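Local coordinates for thiamine phosphate pyrophosphorylase (Bacteroides thetaiotaomicron VPI-5482, PDB 3CEU), which probably makes thiamine phosphate by joining the pyrimidine and thiazole halves of the vitamin, as its family of TIM-barrel enzymes does in thiamine diphosphate biosynthesis, at residues His62-Leu65 with Lys66-Asn70; Ser82-His85 with Asp86-Gly89; Gln185-Leu188 with Ala189-His193; Glu192-Lys195 with Lys196-Leu200. All coordinates share one frame; numbering follows the deposited sequence.

Interaction 1 (His62-Leu65 with Lys66-Asn70); sequences HFYL and KEEFN
Apolar packing joins L65 to F69, whose side chains lie next to each other and point the same way. L65 CD2 meets the ring of F69 at CE1, 3.6 Å away. Both residues carry CG beside the backbone N and anti to the carbonyl carbon (both chi1 near -67°), which sends them off the same flank of the turn. That flank leans on helix 39-48: L65 touches S42 and E43, F69 touches L46. Backbone hydrogen bonds come next. K66 N reaches F63 O at 2.9 Å from well above the carbonyl plane. Y64 O takes E68 N at 3.2 Å in its carbonyl plane and, weakly, E67 N. The straightest bond runs from F69 N to L65 O (2.9 Å, 169°), and the same oxygen lies in the plane of the F69 ring, at its edge. A type I turn from H62 to L65 thus leads into the short helix 65-68, which follows strand 57-59 on the outside of the barrel; F69 is the first residue to leave helical angles. On the exposed side a looser contact sets Y64 CE2 4.2 Å from E68 CG, with ring and carboxylate planes 51° apart. Charge enters through K66, whose chain bends at its second torsion and brings NZ into a long salt bridge with E67 OE1, 3.7 Å, and a weak hydrogen bond to A88 O.

Interaction 2 (Ser82-His85 with Asp86-Gly89); sequences SEPH and DYAG
The loop between strands 73-75 and 90-95 of the barrel turns back on itself here, and Y87 folds against P84 and E83 across the bend. One backbone hydrogen bond spans the turn: Y87 N donates to P84 O at 2.9 Å, the donor standing above the carbonyl plane. The tyrosine carries CG anti to its own backbone N (chi1 178°), and its CB and the near end of its ring settle on the proline. P84 CG lies 3.4 Å from Y87 CB and 3.6 Å from Y87 CD1, in a close apolar contact that approaches the ring obliquely. E83 comes to the other ortho carbon: its CG sits between the backbone N and the carbonyl carbon (chi1 55°), and the chain then runs extended until OE2 is 3.3 Å from Y87 CD2. The two side chains cross at about a right angle, with carboxylate and ring planes 40° apart. Over one ring face, displaced toward the rim, lies G89 N, 3.5 Å above the plane. Further out, the phenol OH is hydrogen-bonded to H90 O, and E83, P84 and Y87 all touch I74 of strand 73-75. A serine in place of Y87 would probably keep only the CB touch on P84, baring the rest of the proline where the ring had lain and leaving H90 O without the phenol. Proline and tyrosine thus pack over a surface turn in a connection that joins consecutive parallel strands of the TIM barrel, here without a regular helix.

Interaction 3 (Gln185-Leu188 with Ala189-His193); sequences QNYL and AVIEH
Y187 and I191, one helical turn apart, lie alongside each other and point the same way, the isoleucine CG1 set at the edge of the tyrosine ring, in its plane, 3.8 Å from CD2. The ring is placed there by a first torsion that puts CG between the backbone N and the carbonyl carbon (chi1 47°). One residue on, L188 meets E192: CD2 of the leucine is 3.4 Å from OE2, and the glutamate CG also passes 3.1 Å from L188 O. Behind these side chains stand the first backbone bonds of helix 188-201, with Y187 at the N-cap position. I191 N donates to Y187 O in the carbonyl plane (3.2 Å, 168°), V190 N does so weakly, and E192 N reaches L188 O at 2.7 Å, almost in line with the carbonyl bond. Just ahead, N186 OD1 accepts from L188 N on a lone pair (2.9 Å), an Asx turn. The outer shell is helix 15-24, where Y187 rests on K17 and I18, and I191 on A21 and L22. Swapping I191 for a glycine would probably open a gap between the Y187 ring edge and helix 15-24 and leave that ring freer to turn. The chemistry is divided: hydrocarbon faces helix 15-24, N186, Y187 and L188 oxygens take up amides, and on the exposed side the E192 carboxylate meets only L188 carbon, a van der Waals touch.

Interaction 4 (Glu192-Lys195 with Lys196-Leu200); sequences EHFK and KLKKL
Four successive i to i+4 backbone hydrogen bonds carry helix 188-201 through this region, K196 N to E192 O (3.2 Å), L197 N to H193 O (3.1 Å), K198 N to F194 O (2.8 Å) and K199 N to K195 O (2.9 Å), the last the most bent at 137°. Among the side chains H193 and L197 carry the inner contact. The leucine lies over one face of the imidazole in a CH-pi contact, CG 4.2 Å from the H193 ring centroid and 25° off the ring normal. Its two methyls spread across the ring: CD1 is 3.7 Å from H193 NE2, and CD2 approaches NE2 and CE1. The histidine CG is anti to its backbone N (chi1 -174°), which swings the ring along the helix to meet the leucine. D174 OD2 is hydrogen-bonded to NE2, so the ring is held by a polar bond at its end as well as by methyls on a face. F194 and K198 touch more loosely, F194 CE1 to K198 CD 4.2 Å, through the aliphatic part of a lysine chain that runs extended until NZ makes a weak hydrogen bond to E25 O. K196 bends at chi3 and ends in a long, weak ion pair with E155. This final helix lies against the outside of the barrel: F194 and L197 reach L3 of strand 2-6, they also meet L175 and D174 of helix 173-176 respectively, and L197 and L200 pack on L158 of helix 158-163.

From the N terminus, interaction 1 comes first, closing the bend after strand 57-59 and setting helix 65-68 beside helix 39-48. Interaction 2 follows, closing a turn in the connection from strand 73-75 to strand 90-95. Their centres are about 11 Å apart and they touch: K66 CE packs on Y87 OH at 3.2 Å, F63 CE1 on S82 O at 3.4 Å. Far along the chain, interaction 3 starts helix 188-201 next to helix 15-24, and interaction 4 continues it, sharing E192 and H193, toward strand 2-6. None nests within or crosses another. Interactions 2 and 4 lie on opposite sides of the chain's centre, their centres about 34 Å apart.

Interaction 1 (His62-Leu65 with Lys66-Asn70)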
loop_
_atom_site.group_PDB
_atom_site.type_symbol
_atom_site.label_atom_id
_atom_site.label_comp_id
_atom_site.label_asym_id
_atom_site.label_seq_id
_atom_site.Cartn_x
_atom_site.Cartn_y
_atom_site.Cartn_z
ATOM N N HIS A 62 -12.979 -7.981 -5.668
ATOM C CA HIS A 62 -13.814 -7.613 -6.806
ATOM C C HIS A 62 -12.995 -6.910 -7.872
ATOM O O HIS A 62 -13.101 -5.693 -8.075
ATOM C CB HIS A 62 -14.939 -6.709 -6.326
ATOM C CG HIS A 62 -15.701 -7.286 -5.179
ATOM N ND1 HIS A 62 -16.284 -8.535 -5.229
ATOM C CD2 HIS A 62 -15.957 -6.800 -3.941
ATOM C CE1 HIS A 62 -16.865 -8.793 -4.072
ATOM N NE2 HIS A 62 -16.681 -7.756 -3.272
ATOM N N PHE A 63 -12.179 -7.701 -8.547
ATOM C CA PHE A 63 -11.306 -7.204 -9.589
ATOM C C PHE A 63 -12.053 -6.523 -10.734
ATOM O O PHE A 63 -11.474 -5.722 -11.462
ATOM C CB PHE A 63 -10.434 -8.360 -10.103
ATOM C CG PHE A 63 -9.421 -8.866 -9.092
ATOM C CD1 PHE A 63 -8.891 -10.147 -9.204
ATOM C CD2 PHE A 63 -8.967 -8.048 -8.060
ATOM C CE1 PHE A 63 -7.917 -10.607 -8.319
ATOM C CE2 PHE A 63 -7.989 -8.498 -7.164
ATOM C CZ PHE A 63 -7.463 -9.784 -7.294
ATOM N N TYR A 64 -13.341 -6.807 -10.884
ATOM C CA TYR A 64 -14.086 -6.185 -11.968
ATOM C C TYR A 64 -14.148 -4.667 -11.763
ATOM O O TYR A 64 -14.344 -3.913 -12.716
ATOM C CB TYR A 64 -15.503 -6.745 -12.045
ATOM C CG TYR A 64 -16.471 -6.068 -11.104
ATOM C CD1 TYR A 64 -16.533 -6.420 -9.753
ATOM C CD2 TYR A 64 -17.311 -5.053 -11.559
ATOM C CE1 TYR A 64 -17.407 -5.773 -8.881
ATOM C CE2 TYR A 64 -18.183 -4.406 -10.701
ATOM C CZ TYR A 64 -18.226 -4.769 -9.370
ATOM O OH TYR A 64 -19.090 -4.115 -8.535
ATOM N N LEU A 65 -13.987 -4.222 -10.517
ATOM C CA LEU A 65 -14.016 -2.796 -10.204
ATOM C C LEU A 65 -12.853 -2.067 -10.860
ATOM O O LEU A 65 -12.893 -0.844 -11.036
ATOM C CB LEU A 65 -13.936 -2.574 -8.696
ATOM C CG LEU A 65 -15.129 -3.077 -7.883
ATOM C CD1 LEU A 65 -14.789 -3.004 -6.401
ATOM C CD2 LEU A 65 -16.365 -2.252 -8.204
ATOM N N LYS A 66 -11.819 -2.818 -11.225
ATOM C CA LYS A 66 -10.642 -2.232 -11.851
ATOM C C LYS A 66 -10.999 -1.428 -13.101
ATOM O O LYS A 66 -10.593 -0.273 -13.225
ATOM C CB LYS A 66 -9.633 -3.333 -12.193
ATOM C CG LYS A 66 -8.243 -2.829 -12.564
ATOM C CD LYS A 66 -8.145 -2.364 -14.012
ATOM C CE LYS A 66 -6.688 -2.061 -14.385
ATOM N NZ LYS A 66 -6.535 -1.546 -15.781
ATOM N N GLU A 67 -11.760 -2.033 -14.014
ATOM C CA GLU A 67 -12.165 -1.357 -15.256
ATOM C C GLU A 67 -13.441 -0.547 -15.037
ATOM O O GLU A 67 -13.694 0.454 -15.709
ATOM C CB GLU A 67 -12.409 -2.382 -16.375
ATOM C CG GLU A 67 -11.233 -3.295 -16.695
ATOM C CD GLU A 67 -10.074 -2.563 -17.349
ATOM O OE1 GLU A 67 -9.111 -3.233 -17.772
ATOM O OE2 GLU A 67 -10.125 -1.318 -17.440
ATOM N N GLU A 68 -14.247 -0.998 -14.089
ATOM C CA GLU A 68 -15.492 -0.321 -13.767
ATOM C C GLU A 68 -15.237 1.124 -13.290
ATOM O O GLU A 68 -15.866 2.061 -13.791
ATOM C CB GLU A 68 -16.236 -1.108 -12.687
ATOM C CG GLU A 68 -17.662 -0.670 -12.471
ATOM C CD GLU A 68 -18.560 -1.019 -13.633
ATOM O OE1 GLU A 68 -19.784 -0.803 -13.518
ATOM O OE2 GLU A 68 -18.051 -1.513 -14.664
ATOM N N PHE A 69 -14.307 1.303 -12.346
ATOM C CA PHE A 69 -14.001 2.628 -11.805
ATOM C C PHE A 69 -12.671 3.228 -12.232
ATOM O O PHE A 69 -12.206 4.212 -11.648
ATOM C CB PHE A 69 -14.069 2.596 -10.282
ATOM C CG PHE A 69 -15.452 2.420 -9.756
ATOM C CD1 PHE A 69 -16.048 1.164 -9.740
ATOM C CD2 PHE A 69 -16.186 3.526 -9.319
ATOM C CE1 PHE A 69 -17.364 1.001 -9.298
ATOM C CE2 PHE A 69 -17.499 3.385 -8.875
ATOM C CZ PHE A 69 -18.095 2.113 -8.865
ATOM N N ASN A 70 -12.078 2.636 -13.264
ATOM C CA ASN A 70 -10.798 3.069 -13.821
ATOM C C ASN A 70 -9.675 3.042 -12.787
ATOM O O ASN A 70 -8.845 3.954 -12.722
ATOM C CB ASN A 70 -10.911 4.468 -14.425
ATOM C CG ASN A 70 -9.682 4.843 -15.226
ATOM O OD1 ASN A 70 -9.273 4.100 -16.123
ATOM N ND2 ASN A 70 -9.086 5.995 -14.918
#

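Interaction 2 (Ser82-His85 with Asp86-Gly89)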
loop_
_atom_site.group_PDB
_atom_site.type_symbol
_atom_site.label_atom_id
_atom_site.label_comp_id
_atom_site.label_asym_id
_atom_site.label_seq_id
_atom_site.Cartn_x
_atom_site.Cartn_y
_atom_site.Cartn_z
ATOM N N SER A 82 -6.208 -14.979 -8.593
ATOM C CA SER A 82 -5.955 -14.856 -10.015
ATOM C C SER A 82 -6.650 -13.704 -10.693
ATOM O O SER A 82 -7.776 -13.347 -10.357
ATOM C CB SER A 82 -6.310 -16.174 -10.702
ATOM O OG SER A 82 -7.481 -16.732 -10.129
ATOM N N GLU A 83 -5.961 -13.120 -11.660
ATOM C CA GLU A 83 -6.526 -11.999 -12.386
ATOM C C GLU A 83 -7.700 -12.475 -13.229
ATOM O O GLU A 83 -7.847 -13.663 -13.486
ATOM C CB GLU A 83 -5.451 -11.336 -13.265
ATOM C CG GLU A 83 -4.743 -12.287 -14.216
ATOM C CD GLU A 83 -3.461 -11.698 -14.794
ATOM O OE1 GLU A 83 -2.794 -12.396 -15.587
ATOM O OE2 GLU A 83 -3.119 -10.543 -14.454
ATOM N N PRO A 84 -8.579 -11.551 -13.625
ATOM C CA PRO A 84 -9.724 -11.952 -14.443
ATOM C C PRO A 84 -9.253 -12.461 -15.808
ATOM O O PRO A 84 -8.178 -12.070 -16.283
ATOM C CB PRO A 84 -10.556 -10.672 -14.524
ATOM C CG PRO A 84 -9.536 -9.588 -14.368
ATOM C CD PRO A 84 -8.648 -10.126 -13.273
ATOM N N HIS A 85 -10.062 -13.334 -16.414
ATOM C CA HIS A 85 -9.770 -13.956 -17.712
ATOM C C HIS A 85 -8.708 -13.240 -18.534
ATOM O O HIS A 85 -7.536 -13.609 -18.493
ATOM C CB HIS A 85 -11.051 -14.097 -18.550
ATOM C CG HIS A 85 -11.697 -15.451 -18.460
ATOM N ND1 HIS A 85 -12.807 -15.797 -19.205
ATOM C CD2 HIS A 85 -11.391 -16.542 -17.715
ATOM C CE1 HIS A 85 -13.155 -17.041 -18.924
ATOM N NE2 HIS A 85 -12.313 -17.516 -18.022
ATOM N N ASP A 86 -9.103 -12.216 -19.277
ATOM C CA ASP A 86 -8.133 -11.505 -20.092
ATOM C C ASP A 86 -7.779 -10.131 -19.558
ATOM O O ASP A 86 -7.799 -9.137 -20.285
ATOM C CB ASP A 86 -8.642 -11.413 -21.524
ATOM C CG ASP A 86 -8.363 -12.673 -22.308
ATOM O OD1 ASP A 86 -7.169 -12.929 -22.588
ATOM O OD2 ASP A 86 -9.326 -13.408 -22.627
ATOM N N TYR A 87 -7.441 -10.098 -18.276
ATOM C CA TYR A 87 -7.064 -8.869 -17.598
ATOM C C TYR A 87 -5.883 -8.191 -18.270
ATOM O O TYR A 87 -4.959 -8.845 -18.747
ATOM C CB TYR A 87 -6.682 -9.162 -16.148
ATOM C CG TYR A 87 -6.228 -7.937 -15.386
ATOM C CD1 TYR A 87 -7.145 -6.952 -15.006
ATOM C CD2 TYR A 87 -4.884 -7.758 -15.046
ATOM C CE1 TYR A 87 -6.732 -5.820 -14.302
ATOM C CE2 TYR A 87 -4.463 -6.627 -14.345
ATOM C CZ TYR A 87 -5.390 -5.667 -13.978
ATOM O OH TYR A 87 -4.984 -4.548 -13.292
ATOM N N ALA A 88 -5.912 -6.868 -18.279
ATOM C CA ALA A 88 -4.843 -6.082 -18.870
ATOM C C ALA A 88 -4.675 -4.848 -18.004
ATOM O O ALA A 88 -5.520 -3.954 -18.017
ATOM C CB ALA A 88 -5.209 -5.681 -20.296
ATOM N N GLY A 89 -3.593 -4.806 -17.241
ATOM C CA GLY A 89 -3.369 -3.666 -16.380
ATOM C C GLY A 89 -2.349 -3.957 -15.301
ATOM O O GLY A 89 -1.677 -4.987 -15.322
#

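Interaction 3 (Gln185-Leu188 with Ala189-His193)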
loop_
_atom_site.group_PDB
_atom_site.type_symbol
_atom_site.label_atom_id
_atom_site.label_comp_id
_atom_site.label_asym_id
_atom_site.label_seq_id
_atom_site.Cartn_x
_atom_site.Cartn_y
_atom_site.Cartn_z
ATOM N N GLN A 185 -12.960 14.161 17.166
ATOM C CA GLN A 185 -13.826 15.152 16.555
ATOM C C GLN A 185 -13.387 15.444 15.125
ATOM O O GLN A 185 -14.061 16.168 14.387
ATOM C CB GLN A 185 -13.800 16.446 17.361
ATOM C CG GLN A 185 -15.173 17.025 17.601
ATOM C CD GLN A 185 -15.854 16.397 18.794
ATOM O OE1 GLN A 185 -15.385 16.542 19.922
ATOM N NE2 GLN A 185 -16.958 15.686 18.556
ATOM N N ASN A 186 -12.243 14.896 14.743
ATOM C CA ASN A 186 -11.739 15.090 13.398
ATOM C C ASN A 186 -10.624 14.102 13.097
ATOM O O ASN A 186 -10.238 13.310 13.960
ATOM C CB ASN A 186 -11.267 16.536 13.202
ATOM C CG ASN A 186 -10.086 16.899 14.078
ATOM O OD1 ASN A 186 -8.969 16.418 13.867
ATOM N ND2 ASN A 186 -10.327 17.760 15.068
ATOM N N TYR A 187 -10.129 14.132 11.864
ATOM C CA TYR A 187 -9.073 13.224 11.454
ATOM C C TYR A 187 -7.762 13.928 11.113
ATOM O O TYR A 187 -6.980 13.467 10.275
ATOM C CB TYR A 187 -9.542 12.368 10.273
ATOM C CG TYR A 187 -10.232 13.124 9.160
ATOM C CD1 TYR A 187 -11.613 13.301 9.162
ATOM C CD2 TYR A 187 -9.500 13.647 8.097
ATOM C CE1 TYR A 187 -12.254 13.981 8.128
ATOM C CE2 TYR A 187 -10.126 14.330 7.055
ATOM C CZ TYR A 187 -11.503 14.494 7.075
ATOM O OH TYR A 187 -12.120 15.165 6.037
ATOM N N LEU A 188 -7.528 15.047 11.785
ATOM C CA LEU A 188 -6.315 15.834 11.599
ATOM C C LEU A 188 -5.070 14.994 11.906
ATOM O O LEU A 188 -4.110 14.983 11.130
ATOM C CB LEU A 188 -6.359 17.065 12.514
ATOM C CG LEU A 188 -6.526 18.413 11.811
ATOM C CD1 LEU A 188 -6.921 19.501 12.808
ATOM C CD2 LEU A 188 -5.222 18.769 11.120
ATOM N N ALA A 189 -5.094 14.296 13.041
ATOM C CA ALA A 189 -3.969 13.456 13.454
ATOM C C ALA A 189 -3.554 12.479 12.356
ATOM O O ALA A 189 -2.371 12.179 12.191
ATOM C CB ALA A 189 -4.321 12.681 14.734
ATOM N N VAL A 190 -4.518 11.967 11.607
ATOM C CA VAL A 190 -4.178 11.046 10.543
ATOM C C VAL A 190 -3.488 11.795 9.412
ATOM O O VAL A 190 -2.430 11.378 8.948
ATOM C CB VAL A 190 -5.429 10.313 10.022
ATOM C CG1 VAL A 190 -5.108 9.572 8.716
ATOM C CG2 VAL A 190 -5.900 9.312 11.072
ATOM N N ILE A 191 -4.068 12.909 8.981
ATOM C CA ILE A 191 -3.469 13.678 7.899
ATOM C C ILE A 191 -2.116 14.256 8.298
ATOM O O ILE A 191 -1.177 14.245 7.506
ATOM C CB ILE A 191 -4.382 14.837 7.446
ATOM C CG1 ILE A 191 -5.820 14.339 7.265
ATOM C CG2 ILE A 191 -3.860 15.434 6.128
ATOM C CD1 ILE A 191 -5.940 13.151 6.326
ATOM N N GLU A 192 -2.004 14.755 9.523
ATOM C CA GLU A 192 -0.741 15.318 9.965
ATOM C C GLU A 192 0.332 14.248 10.042
ATOM O O GLU A 192 1.491 14.481 9.686
ATOM C CB GLU A 192 -0.908 16.019 11.321
ATOM C CG GLU A 192 -1.901 17.173 11.272
ATOM C CD GLU A 192 -1.970 17.958 12.566
ATOM O OE1 GLU A 192 -1.106 18.826 12.792
ATOM O OE2 GLU A 192 -2.893 17.705 13.369
ATOM N N HIS A 193 -0.054 13.063 10.493
ATOM C CA HIS A 193 0.906 11.969 10.615
ATOM C C HIS A 193 1.333 11.452 9.234
ATOM O O HIS A 193 2.453 10.961 9.074
ATOM C CB HIS A 193 0.305 10.839 11.444
ATOM C CG HIS A 193 1.263 9.731 11.732
ATOM N ND1 HIS A 193 2.372 9.899 12.533
ATOM C CD2 HIS A 193 1.306 8.457 11.281
ATOM C CE1 HIS A 193 3.062 8.771 12.557
ATOM N NE2 HIS A 193 2.437 7.884 11.806
#

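Interaction 4 (Glu192-Lys195 with Lys196-Leu200)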
loop_
_atom_site.group_PDB
_atom_site.type_symbol
_atom_site.label_atom_id
_atom_site.label_comp_id
_atom_site.label_asym_id
_atom_site.label_seq_id
_atom_site.Cartn_x
_atom_site.Cartn_y
_atom_site.Cartn_z
ATOM N N GLU A 192 -2.004 14.755 9.523
ATOM C CA GLU A 192 -0.741 15.318 9.965
ATOM C C GLU A 192 0.332 14.248 10.042
ATOM O O GLU A 192 1.491 14.481 9.686
ATOM C CB GLU A 192 -0.908 16.019 11.321
ATOM C CG GLU A 192 -1.901 17.173 11.272
ATOM C CD GLU A 192 -1.970 17.958 12.566
ATOM O OE1 GLU A 192 -1.106 18.826 12.792
ATOM O OE2 GLU A 192 -2.893 17.705 13.369
ATOM N N HIS A 193 -0.054 13.063 10.493
ATOM C CA HIS A 193 0.906 11.969 10.615
ATOM C C HIS A 193 1.333 11.452 9.234
ATOM O O HIS A 193 2.453 10.961 9.074
ATOM C CB HIS A 193 0.305 10.839 11.444
ATOM C CG HIS A 193 1.263 9.731 11.732
ATOM N ND1 HIS A 193 2.372 9.899 12.533
ATOM C CD2 HIS A 193 1.306 8.457 11.281
ATOM C CE1 HIS A 193 3.062 8.771 12.557
ATOM N NE2 HIS A 193 2.437 7.884 11.806
ATOM N N PHE A 194 0.451 11.570 8.238
ATOM C CA PHE A 194 0.779 11.124 6.881
ATOM C C PHE A 194 1.842 12.049 6.284
ATOM O O PHE A 194 2.824 11.585 5.699
ATOM C CB PHE A 194 -0.464 11.123 5.981
ATOM C CG PHE A 194 -0.148 10.926 4.515
ATOM C CD1 PHE A 194 -0.136 12.007 3.640
ATOM C CD2 PHE A 194 0.200 9.670 4.024
ATOM C CE1 PHE A 194 0.228 11.843 2.291
ATOM C CE2 PHE A 194 0.566 9.491 2.678
ATOM C CZ PHE A 194 0.581 10.577 1.813
ATOM N N LYS A 195 1.636 13.356 6.445
ATOM C CA LYS A 195 2.570 14.348 5.938
ATOM C C LYS A 195 3.940 14.115 6.559
ATOM O O LYS A 195 4.976 14.271 5.894
ATOM C CB LYS A 195 2.110 15.766 6.278
ATOM C CG LYS A 195 0.848 16.230 5.572
ATOM C CD LYS A 195 0.648 17.717 5.815
ATOM C CE LYS A 195 -0.566 18.250 5.094
ATOM N NZ LYS A 195 -0.622 19.744 5.166
ATOM N N LYS A 196 3.954 13.751 7.838
ATOM C CA LYS A 196 5.222 13.492 8.504
ATOM C C LYS A 196 5.904 12.305 7.807
ATOM O O LYS A 196 7.058 12.410 7.406
ATOM C CB LYS A 196 4.992 13.194 9.991
ATOM C CG LYS A 196 6.261 12.824 10.751
ATOM C CD LYS A 196 5.953 12.239 12.135
ATOM C CE LYS A 196 5.556 13.314 13.143
ATOM N NZ LYS A 196 5.378 12.769 14.523
ATOM N N LEU A 197 5.186 11.197 7.629
ATOM C CA LEU A 197 5.769 10.029 6.989
ATOM C C LEU A 197 6.194 10.321 5.549
ATOM O O LEU A 197 7.201 9.797 5.072
ATOM C CB LEU A 197 4.786 8.854 7.010
ATOM C CG LEU A 197 4.264 8.397 8.387
ATOM C CD1 LEU A 197 3.252 7.255 8.209
ATOM C CD2 LEU A 197 5.427 7.929 9.267
ATOM N N LYS A 198 5.435 11.157 4.855
ATOM C CA LYS A 198 5.766 11.475 3.474
ATOM C C LYS A 198 7.000 12.365 3.399
ATOM O O LYS A 198 7.729 12.352 2.408
ATOM C CB LYS A 198 4.599 12.178 2.795
ATOM C CG LYS A 198 4.715 12.194 1.296
ATOM C CD LYS A 198 3.841 13.269 0.708
ATOM C CE LYS A 198 4.051 13.361 -0.789
ATOM N NZ LYS A 198 3.595 14.683 -1.300
ATOM N N LYS A 199 7.226 13.152 4.445
ATOM C CA LYS A 199 8.387 14.021 4.461
ATOM C C LYS A 199 9.639 13.174 4.669
ATOM O O LYS A 199 10.697 13.494 4.139
ATOM C CB LYS A 199 8.275 15.072 5.565
ATOM C CG LYS A 199 9.454 16.035 5.580
ATOM C CD LYS A 199 9.471 16.891 6.828
ATOM C CE LYS A 199 10.715 17.765 6.886
ATOM N NZ LYS A 199 10.803 18.469 8.196
ATOM N N LEU A 200 9.522 12.099 5.442
ATOM C CA LEU A 200 10.667 11.222 5.678
ATOM C C LEU A 200 10.942 10.385 4.433
ATOM O O LEU A 200 12.096 10.137 4.092
ATOM C CB LEU A 200 10.411 10.287 6.868
ATOM C CG LEU A 200 10.341 10.868 8.289
ATOM C CD1 LEU A 200 9.996 9.748 9.256
ATOM C CD2 LEU A 200 11.670 11.504 8.684
#